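Local structure of uncharacterized protein, toxin (Helicobacter pylori, 4LTT) at residues L32-K37 with L67-K72; H47-K52 with F56-I61. The protein is a toxin of a type II toxin-antitoxin system, a RelE-family member of the YafQ subfamily that probably acts as an RNA endonuclease. All blocks are in the same frame, centred on the assembly; numbering follows the deposited sequence. Where two conformers were deposited one is given.

Contact 1 (L32-K37 with L67-K72); sequences LTLRKK and LVYLVK
L34, near the end of helix 25-35, lays one methyl squarely on the ring of Y69 from strand 65-72. Its CD1 stands 3.7 Å from the centroid of the Y69 ring and 3° off the normal, a CH-pi contact with CD1 almost equally far from all six ring carbons. The other branch reaches further along the ring, where L34 CD2 lies 3.6 Å from Y69 OH. A forked leucine suits this place because one methyl can sit over the ring centre while its twin follows the phenol end. Y69 has chi1 of 70°, which sets CG between its backbone N and carbonyl carbon and presents a ring face to the helix. Earlier on the strand, L67 CD2 also meets L34 CD1, at 4.1 Å, so three buried side chains close the tight part without any hydrogen bond between the segments. The phenol oxygen, Y69 OH, is hydrogen-bonded to D46 and R57.

Toward solvent the packing thins. K37, at positive phi in the Schellman motif that ends the helix, brings the far end of its extended aliphatic chain near V71, with K37 CE 4.3 Å from V71 CG1. A lysine fits here, greasy along its stem and charged at its tip. L76 of strand 75-82 touches both L34 and Y69, and L78 also packs on Y69, placing the contact where helix 25-35 lies against one face of the central sheet.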
loop_
_atom_site.group_PDB
_atom_site.type_symbol
_atom_site.label_atom_id
_atom_site.label_comp_id
_atom_site.label_asym_id
_atom_site.label_seq_id
_atom_site.Cartn_x
_atom_site.Cartn_y
_atom_site.Cartn_z
ATOM N N LEU A 32 3.143 -1.183 -9.933
ATOM C CA LEU A 32 4.063 -1.676 -10.939
ATOM C C LEU A 32 5.511 -1.279 -10.595
ATOM O O LEU A 32 6.451 -2.097 -10.737
ATOM C CB LEU A 32 3.642 -1.133 -12.311
ATOM C CG LEU A 32 4.595 -1.575 -13.463
ATOM C CD1 LEU A 32 4.603 -3.071 -13.638
ATOM C CD2 LEU A 32 4.207 -0.829 -14.753
ATOM N N THR A 33 5.704 -0.036 -10.170
ATOM C CA THR A 33 7.028 0.430 -9.784
ATOM C C THR A 33 7.617 -0.440 -8.660
ATOM O O THR A 33 8.767 -0.831 -8.751
ATOM C CB THR A 33 6.939 1.889 -9.324
ATOM O OG1 THR A 33 6.442 2.653 -10.447
ATOM C CG2 THR A 33 8.262 2.465 -8.912
ATOM N N LEU A 34 6.819 -0.698 -7.634
ATOM C CA LEU A 34 7.271 -1.557 -6.541
ATOM C C LEU A 34 7.555 -2.973 -7.008
ATOM O O LEU A 34 8.556 -3.567 -6.564
ATOM C CB LEU A 34 6.199 -1.589 -5.455
ATOM C CG LEU A 34 5.995 -0.255 -4.656
ATOM C CD1 LEU A 34 4.833 -0.351 -3.682
ATOM C CD2 LEU A 34 7.279 0.184 -3.939
ATOM N N ARG A 35 6.754 -3.537 -7.903
ATOM C CA ARG A 35 7.001 -4.857 -8.392
ATOM C C ARG A 35 8.293 -4.941 -9.145
ATOM O O ARG A 35 8.956 -6.015 -9.180
ATOM C CB ARG A 35 5.875 -5.292 -9.357
ATOM C CG ARG A 35 4.570 -5.609 -8.621
ATOM C CD ARG A 35 3.481 -6.096 -9.547
ATOM N NE ARG A 35 3.841 -7.442 -10.059
ATOM C CZ ARG A 35 3.248 -8.055 -11.061
ATOM N NH1 ARG A 35 2.280 -7.457 -11.749
ATOM N NH2 ARG A 35 3.642 -9.282 -11.363
ATOM N N LYS A 36 8.683 -3.822 -9.755
ATOM C CA LYS A 36 9.929 -3.764 -10.510
ATOM C C LYS A 36 11.114 -3.374 -9.638
ATOM O O LYS A 36 12.253 -3.204 -10.172
ATOM C CB LYS A 36 9.773 -2.767 -11.665
ATOM C CG LYS A 36 8.820 -3.257 -12.735
ATOM C CD LYS A 36 8.629 -2.247 -13.858
ATOM C CE LYS A 36 9.860 -2.068 -14.722
ATOM N NZ LYS A 36 9.628 -1.211 -15.962
ATOM N N LYS A 37 10.918 -3.218 -8.334
ATOM C CA LYS A 37 12.011 -2.847 -7.420
ATOM C C LYS A 37 12.658 -1.539 -7.844
ATOM O O LYS A 37 13.912 -1.440 -7.907
ATOM C CB LYS A 37 13.042 -3.998 -7.256
ATOM C CG LYS A 37 12.435 -5.240 -6.627
ATOM C CD LYS A 37 13.494 -6.338 -6.503
ATOM C CE LYS A 37 12.959 -7.509 -5.687
ATOM N NZ LYS A 37 13.882 -8.690 -5.928
ATOM N N LEU A 67 -0.805 3.092 1.387
ATOM C CA LEU A 67 -0.608 1.685 1.027
ATOM C C LEU A 67 0.456 1.120 1.992
ATOM O O LEU A 67 1.577 1.663 2.087
ATOM C CB LEU A 67 -0.123 1.616 -0.425
ATOM C CG LEU A 67 0.287 0.188 -0.870
ATOM C CD1 LEU A 67 -0.923 -0.732 -0.932
ATOM C CD2 LEU A 67 1.027 0.257 -2.209
ATOM N N VAL A 68 0.146 0.007 2.641
ATOM C CA VAL A 68 1.097 -0.720 3.499
ATOM C C VAL A 68 1.470 -1.973 2.770
ATOM O O VAL A 68 0.548 -2.731 2.329
ATOM C CB VAL A 68 0.508 -0.997 4.887
ATOM C CG1 VAL A 68 1.510 -1.799 5.723
ATOM C CG2 VAL A 68 0.182 0.319 5.596
ATOM N N TYR A 69 2.776 -2.218 2.579
ATOM C CA TYR A 69 3.226 -3.302 1.688
ATOM C C TYR A 69 4.516 -3.835 2.182
ATOM O O TYR A 69 5.197 -3.247 3.034
ATOM C CB TYR A 69 3.344 -2.798 0.222
ATOM C CG TYR A 69 4.486 -1.838 0.047
ATOM C CD1 TYR A 69 5.758 -2.325 -0.290
ATOM C CD2 TYR A 69 4.344 -0.490 0.227
ATOM C CE1 TYR A 69 6.819 -1.434 -0.468
ATOM C CE2 TYR A 69 5.405 0.393 0.107
ATOM C CZ TYR A 69 6.657 -0.091 -0.235
ATOM O OH TYR A 69 7.727 0.758 -0.372
ATOM N N LEU A 70 4.929 -4.970 1.617
ATOM C CA LEU A 70 6.197 -5.610 1.957
ATOM C C LEU A 70 6.712 -6.370 0.756
ATOM O O LEU A 70 5.995 -7.190 0.159
ATOM C CB LEU A 70 6.004 -6.579 3.149
ATOM C CG LEU A 70 7.233 -7.410 3.516
ATOM C CD1 LEU A 70 8.375 -6.576 4.026
ATOM C CD2 LEU A 70 6.829 -8.430 4.555
ATOM N N VAL A 71 8.000 -6.240 0.472
ATOM C CA VAL A 71 8.660 -7.127 -0.485
ATOM C C VAL A 71 9.265 -8.273 0.329
ATOM O O VAL A 71 10.094 -8.016 1.235
ATOM C CB VAL A 71 9.727 -6.352 -1.255
ATOM C CG1 VAL A 71 10.581 -7.312 -2.117
ATOM C CG2 VAL A 71 9.118 -5.333 -2.143
ATOM N N LYS A 72 8.864 -9.485 0.054
ATOM C CA LYS A 72 9.458 -10.604 0.785
ATOM C C LYS A 72 9.502 -11.798 -0.152
ATOM O O LYS A 72 8.490 -12.173 -0.713
ATOM C CB LYS A 72 8.635 -10.958 1.981
ATOM C CG LYS A 72 9.156 -12.157 2.735
ATOM C CD LYS A 72 8.385 -12.466 3.959
ATOM C CE LYS A 72 9.015 -13.666 4.668
ATOM N NZ LYS A 72 8.271 -13.933 5.937
#

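Contact 2 (H47-K52 with F56-I61); sequences HALKGK and FRECHI
F56 and L49 close the loop end of an antiparallel beta hairpin, formed by strands 47-48 and 57-60 at the edge of the sheet. The carbonyl of F56 accepts a hydrogen bond from L49 N (2.9 Å) in its own plane, and a water donates to both F56 O and L49 O, stitching the chains together once more. The F56 ring turns away from the hairpin partner to pack on V68 and L70 of strand 65-72, leaving its CB to meet L49 CD1.

R57 pairs with A48 in a non-hydrogen-bonded position, their CA atoms only 4.2 Å apart. Bent at chi3 (65°), the arginine folds back so that one face of its guanidinium lies over the backbone at H47 C and A48 N. R57 NH1 is 3.7 Å from A48 CB, a small side chain that lets the flat group settle close. R57 NH2 forms a salt bridge with D46.

E58 forms the hydrogen-bonded pair with H47: E58 N gives to H47 O (2.9 Å) and E58 O receives from H47 N (3.0 Å). Its CB packs on L49 CD2 at 3.7 Å. E58 is a copper ligand in another structure of this protein, as is H84 nearby, so a carboxylate suits the place, though no copper is bound in this structure. With CG anti to the backbone N (chi1 -178°), the E58 side chain runs alongside that of H47, pointing the same way, with ring and carboxylate planes 81° apart. H47 ND1 is hydrogen-bonded to the carbonyl of Q45, while E58 OE2 meets a ring carbon, 3.1 Å from H47 CE1.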
loop_
_atom_site.group_PDB
_atom_site.type_symbol
_atom_site.label_atom_id
_atom_site.label_comp_id
_atom_site.label_asym_id
_atom_site.label_seq_id
_atom_site.Cartn_x
_atom_site.Cartn_y
_atom_site.Cartn_z
ATOM N N HIS A 47 8.467 4.903 2.912
ATOM C CA HIS A 47 9.379 4.661 4.021
ATOM C C HIS A 47 9.091 3.408 4.744
ATOM O O HIS A 47 8.011 2.821 4.580
ATOM C CB HIS A 47 9.331 5.877 4.982
ATOM C CG HIS A 47 7.992 6.081 5.660
ATOM N ND1 HIS A 47 6.924 6.668 5.065
ATOM C CD2 HIS A 47 7.613 5.794 6.969
ATOM C CE1 HIS A 47 5.896 6.773 5.953
ATOM N NE2 HIS A 47 6.300 6.179 7.100
ATOM N N ALA A 48 9.992 2.982 5.629
ATOM C CA ALA A 48 9.794 1.838 6.450
ATOM C C ALA A 48 9.034 2.192 7.674
ATOM O O ALA A 48 9.288 3.237 8.347
ATOM C CB ALA A 48 11.167 1.237 6.800
ATOM N N LEU A 49 8.057 1.358 8.032
ATOM C CA LEU A 49 7.346 1.496 9.316
ATOM C C LEU A 49 8.183 0.990 10.473
ATOM O O LEU A 49 9.232 0.335 10.323
ATOM C CB LEU A 49 6.032 0.771 9.282
ATOM C CG LEU A 49 5.066 1.309 8.213
ATOM C CD1 LEU A 49 3.858 0.337 8.129
ATOM C CD2 LEU A 49 4.664 2.723 8.644
ATOM N N LYS A 50 7.765 1.364 11.672
ATOM C CA LYS A 50 8.519 1.019 12.906
ATOM C C LYS A 50 7.651 0.297 13.839
ATOM O O LYS A 50 6.467 0.073 13.684
ATOM C CB LYS A 50 9.110 2.264 13.565
ATOM C CG LYS A 50 9.975 3.099 12.606
ATOM C CD LYS A 50 11.420 2.625 12.373
ATOM C CE LYS A 50 11.783 2.182 10.936
ATOM N NZ LYS A 50 13.257 2.110 10.526
ATOM N N GLY A 51 8.328 -0.079 14.944
ATOM C CA GLY A 51 7.642 -0.795 16.016
ATOM C C GLY A 51 6.910 -2.038 15.578
ATOM O O GLY A 51 7.563 -2.836 14.810
ATOM N N LYS A 52 5.633 -2.176 15.973
ATOM C CA LYS A 52 4.677 -3.290 15.650
ATOM C C LYS A 52 4.679 -3.683 14.201
ATOM O O LYS A 52 4.354 -4.815 13.866
ATOM C CB LYS A 52 3.193 -2.911 15.888
ATOM C CG LYS A 52 2.896 -2.435 17.264
ATOM C CD LYS A 52 1.631 -1.612 17.241
ATOM C CE LYS A 52 1.692 -0.662 18.415
ATOM N NZ LYS A 52 1.504 -1.472 19.664
ATOM N N PHE A 56 7.098 -3.973 7.443
ATOM C CA PHE A 56 6.323 -3.359 6.392
ATOM C C PHE A 56 6.775 -1.958 6.086
ATOM O O PHE A 56 7.386 -1.272 6.930
ATOM C CB PHE A 56 4.813 -3.432 6.731
ATOM C CG PHE A 56 4.280 -4.848 6.560
ATOM C CD1 PHE A 56 3.621 -5.230 5.381
ATOM C CD2 PHE A 56 4.503 -5.821 7.497
ATOM C CE1 PHE A 56 3.142 -6.541 5.204
ATOM C CE2 PHE A 56 4.028 -7.155 7.311
ATOM C CZ PHE A 56 3.393 -7.490 6.136
ATOM N N ARG A 57 6.414 -1.503 4.913
ATOM C CA ARG A 57 6.654 -0.125 4.440
ATOM C C ARG A 57 5.317 0.532 4.162
ATOM O O ARG A 57 4.267 -0.127 4.015
ATOM C CB ARG A 57 7.492 -0.150 3.138
ATOM C CG ARG A 57 8.901 -0.753 3.357
ATOM C CD ARG A 57 9.751 -0.688 2.052
ATOM N NE ARG A 57 10.038 0.660 1.644
ATOM C CZ ARG A 57 10.974 1.439 2.150
ATOM N NH1 ARG A 57 11.759 0.977 3.133
ATOM N NH2 ARG A 57 11.053 2.693 1.757
ATOM N N GLU A 58 5.363 1.840 3.988
ATOM C CA GLU A 58 4.140 2.646 3.771
ATOM C C GLU A 58 4.469 3.715 2.683
ATOM O O GLU A 58 5.543 4.330 2.749
ATOM C CB GLU A 58 3.786 3.415 5.074
ATOM C CG GLU A 58 2.490 4.244 4.949
ATOM C CD GLU A 58 2.447 5.327 6.031
ATOM O OE1 GLU A 58 2.034 4.968 7.134
ATOM O OE2 GLU A 58 2.841 6.485 5.841
ATOM N N CYS A 59 3.521 3.903 1.752
ATOM C CA CYS A 59 3.615 5.046 0.864
ATOM C C CYS A 59 2.235 5.695 0.840
ATOM O O CYS A 59 1.219 5.128 1.278
ATOM C CB CYS A 59 4.139 4.676 -0.509
ATOM S SG CYS A 59 3.100 3.582 -1.445
ATOM N N HIS A 60 2.232 6.926 0.367
ATOM C CA HIS A 60 0.958 7.712 0.296
ATOM C C HIS A 60 0.454 7.760 -1.108
ATOM O O HIS A 60 1.112 8.382 -1.969
ATOM C CB HIS A 60 1.231 9.145 0.616
ATOM C CG HIS A 60 1.314 9.460 2.023
ATOM N ND1 HIS A 60 2.167 8.926 2.833
ATOM C CD2 HIS A 60 0.656 10.468 2.731
ATOM C CE1 HIS A 60 2.049 9.516 4.051
ATOM N NE2 HIS A 60 1.109 10.439 3.955
ATOM N N ILE A 61 -0.655 7.152 -1.358
ATOM C CA ILE A 61 -1.326 7.232 -2.689
ATOM C C ILE A 61 -2.063 8.568 -2.844
ATOM O O ILE A 61 -1.995 9.206 -3.912
ATOM C CB ILE A 61 -2.222 6.028 -2.879
ATOM C CG1 ILE A 61 -1.500 4.705 -2.625
ATOM C CG2 ILE A 61 -2.894 6.032 -4.288
ATOM C CD1 ILE A 61 -0.306 4.387 -3.491
HETATM O O HOH W 1 9.665 -1.727 8.551
#

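How the contacts relate
The centres of the two contacts lie about 12 Å apart, and both reach one mixed sheet, in which strands 65-72 and 57-60 are neighbours. Contact 2 is nested along the chain inside the loop closed by contact 1: helix 25-35 comes first, then strands 47-48 and 57-60, and finally strand 65-72. They join directly through backbone bonds, R57 N to Y69 O at 2.8 Å and C59 O to L67 N at 2.9 Å. Contact 1 thus packs a helix onto the sheet, while contact 2 adds its edge hairpin. The side chains of Y69 and E58, a copper ligand in another structure, are about 6 Å apart at their nearest atoms, consistent with the helix-packed side of the sheet backing onto the metal-binding region.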